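Beta-galactoside-binding lectin (Gallus gallus, PDB 1QMJ) binds beta-galactosides such as lactose as a homodimeric galectin and may take part in the regulation of differentiation. Local coordinates at residues A[90-95]-A[105-109]. Numbering follows the deposited sequence.
Sequences FDAAEV and EFPNR
Asn108 reaches into the turn at 91-94, between strands 83-90 and 94-98, and ties it to the end of strand 103-107, an outer strand of the galectin beta-sandwich. Asn108 ND2 donates to Asp91 O at 2.8 Å, with that oxygen close to the plane of the amide. CG lies anti to the backbone N (chi1 -175°), which carries the amide across to the turn. ND2 also bonds Met112 O, so two backbone carbonyls fix the rotation of this buried group. Phe90 CD2 meets Asn108 ND2 at 3.9 Å, with the nitrogen at the ring edge. The backbone adds a second link, Asn108 N to Ala93 O at 2.8 Å, reached from above the carbonyl plane.

Further along, Val95 and Phe106 form an antiparallel hydrogen-bonded pair. Val95 N donates to Phe106 O at 2.7 Å, and Phe106 N returns a bond to Val95 O at 2.9 Å. Both side chains lie on the sheet face that packs on Leu42.

Behind the first shell, Asp91 OD1 shapes the turn as an Asx motif. Asp91 OD1 accepts from Glu94 N at 2.8 Å and also from Ala93 N.

At the partly exposed margin, Glu94 OE2 and Glu105 OE1 are 2.8 Å apart, their carboxylate planes nearly perpendicular. Such closeness would be unfavourable unless a shared proton, cation or water offsets it, or the positions are imprecise. The Asn108 bonds hold the turn; the glutamates probably add no attraction.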
loop_
_atom_site.group_PDB
_atom_site.type_symbol
_atom_site.label_atom_id
_atom_site.label_comp_id
_atom_site.label_asym_id
_atom_site.label_seq_id
_atom_site.Cartn_x
_atom_site.Cartn_y
_atom_site.Cartn_z
ATOM N N PHE A 90 17.280 -4.030 1.663
ATOM C CA PHE A 90 17.972 -5.201 2.199
ATOM C C PHE A 90 18.744 -5.928 1.110
ATOM O O PHE A 90 18.644 -5.595 -0.076
ATOM C CB PHE A 90 16.946 -6.178 2.797
ATOM C CG PHE A 90 16.217 -7.007 1.729
ATOM C CD1 PHE A 90 15.236 -6.410 0.925
ATOM C CD2 PHE A 90 16.532 -8.361 1.558
ATOM C CE1 PHE A 90 14.575 -7.167 -0.052
ATOM C CE2 PHE A 90 15.871 -9.116 0.580
ATOM C CZ PHE A 90 14.893 -8.520 -0.224
ATOM N N ASP A 91 19.491 -6.892 1.581
ATOM C CA ASP A 91 20.298 -7.780 0.747
ATOM C C ASP A 91 20.358 -9.122 1.473
ATOM O O ASP A 91 19.619 -9.361 2.435
ATOM C CB ASP A 91 21.705 -7.196 0.502
ATOM C CG ASP A 91 22.431 -6.742 1.763
ATOM O OD1 ASP A 91 22.516 -7.533 2.773
ATOM O OD2 ASP A 91 22.960 -5.565 1.810
ATOM N N ALA A 92 21.223 -9.983 1.024
ATOM C CA ALA A 92 21.347 -11.326 1.609
ATOM C C ALA A 92 21.907 -11.303 3.047
ATOM O O ALA A 92 21.635 -12.205 3.853
ATOM C CB ALA A 92 22.285 -12.186 0.763
ATOM N N ALA A 93 22.675 -10.275 3.364
ATOM C CA ALA A 93 23.318 -10.169 4.695
ATOM C C ALA A 93 22.490 -9.384 5.736
ATOM O O ALA A 93 22.412 -9.761 6.914
ATOM C CB ALA A 93 24.671 -9.470 4.582
ATOM N N GLU A 94 21.862 -8.288 5.338
ATOM C CA GLU A 94 21.091 -7.499 6.323
ATOM C C GLU A 94 20.010 -6.614 5.707
ATOM O O GLU A 94 19.902 -6.488 4.477
ATOM C CB GLU A 94 22.031 -6.564 7.097
ATOM C CG GLU A 94 22.749 -5.547 6.199
ATOM C CD GLU A 94 23.523 -4.489 6.994
ATOM O OE1 GLU A 94 23.993 -4.776 8.159
ATOM O OE2 GLU A 94 23.705 -3.311 6.498
ATOM N N VAL A 95 19.263 -6.051 6.643
ATOM C CA VAL A 95 18.168 -5.121 6.390
ATOM C C VAL A 95 18.562 -3.773 6.958
ATOM O O VAL A 95 19.066 -3.682 8.085
ATOM C CB VAL A 95 16.883 -5.591 7.086
ATOM C CG1 VAL A 95 15.637 -4.833 6.618
ATOM C CG2 VAL A 95 16.577 -7.070 6.860
ATOM N N GLU A 105 20.523 -1.065 11.269
ATOM C CA GLU A 105 20.864 -2.256 10.515
ATOM C C GLU A 105 20.446 -3.459 11.337
ATOM O O GLU A 105 20.461 -3.404 12.561
ATOM C CB GLU A 105 22.364 -2.281 10.231
ATOM C CG GLU A 105 22.822 -1.115 9.370
ATOM C CD GLU A 105 24.329 -1.005 9.271
ATOM O OE1 GLU A 105 24.947 -1.875 8.621
ATOM O OE2 GLU A 105 24.894 -0.042 9.837
ATOM N N PHE A 106 20.049 -4.533 10.666
ATOM C CA PHE A 106 19.614 -5.748 11.341
ATOM C C PHE A 106 19.956 -6.895 10.400
ATOM O O PHE A 106 19.657 -6.833 9.212
ATOM C CB PHE A 106 18.099 -5.680 11.595
ATOM C CG PHE A 106 17.568 -6.786 12.469
ATOM C CD1 PHE A 106 17.858 -6.821 13.828
ATOM C CD2 PHE A 106 16.757 -7.788 11.935
ATOM C CE1 PHE A 106 17.348 -7.834 14.643
ATOM C CE2 PHE A 106 16.243 -8.805 12.742
ATOM C CZ PHE A 106 16.539 -8.827 14.096
ATOM N N PRO A 107 20.604 -7.953 10.911
ATOM C CA PRO A 107 20.966 -9.086 10.054
ATOM C C PRO A 107 19.782 -9.834 9.455
ATOM O O PRO A 107 18.766 -10.055 10.122
ATOM C CB PRO A 107 21.776 -9.977 10.992
ATOM C CG PRO A 107 21.189 -9.681 12.327
ATOM C CD PRO A 107 21.035 -8.185 12.297
ATOM N N ASN A 108 19.920 -10.207 8.187
ATOM C CA ASN A 108 18.894 -10.948 7.472
ATOM C C ASN A 108 19.034 -12.384 7.975
ATOM O O ASN A 108 19.627 -13.244 7.312
ATOM C CB ASN A 108 19.142 -10.865 5.957
ATOM C CG ASN A 108 18.030 -11.509 5.129
ATOM O OD1 ASN A 108 17.201 -12.266 5.647
ATOM N ND2 ASN A 108 18.019 -11.215 3.834
ATOM N N ARG A 109 18.506 -12.625 9.170
ATOM C CA ARG A 109 18.579 -13.931 9.809
ATOM C C ARG A 109 17.934 -15.046 8.986
ATOM O O ARG A 109 18.486 -16.143 8.865
ATOM C CB ARG A 109 17.921 -13.882 11.195
ATOM C CG ARG A 109 18.548 -12.925 12.200
ATOM C CD ARG A 109 17.756 -12.977 13.502
ATOM N NE ARG A 109 18.308 -12.129 14.554
ATOM C CZ ARG A 109 17.631 -11.729 15.632
ATOM N NH1 ARG A 109 16.367 -12.088 15.809
ATOM N NH2 ARG A 109 18.233 -10.991 16.555
#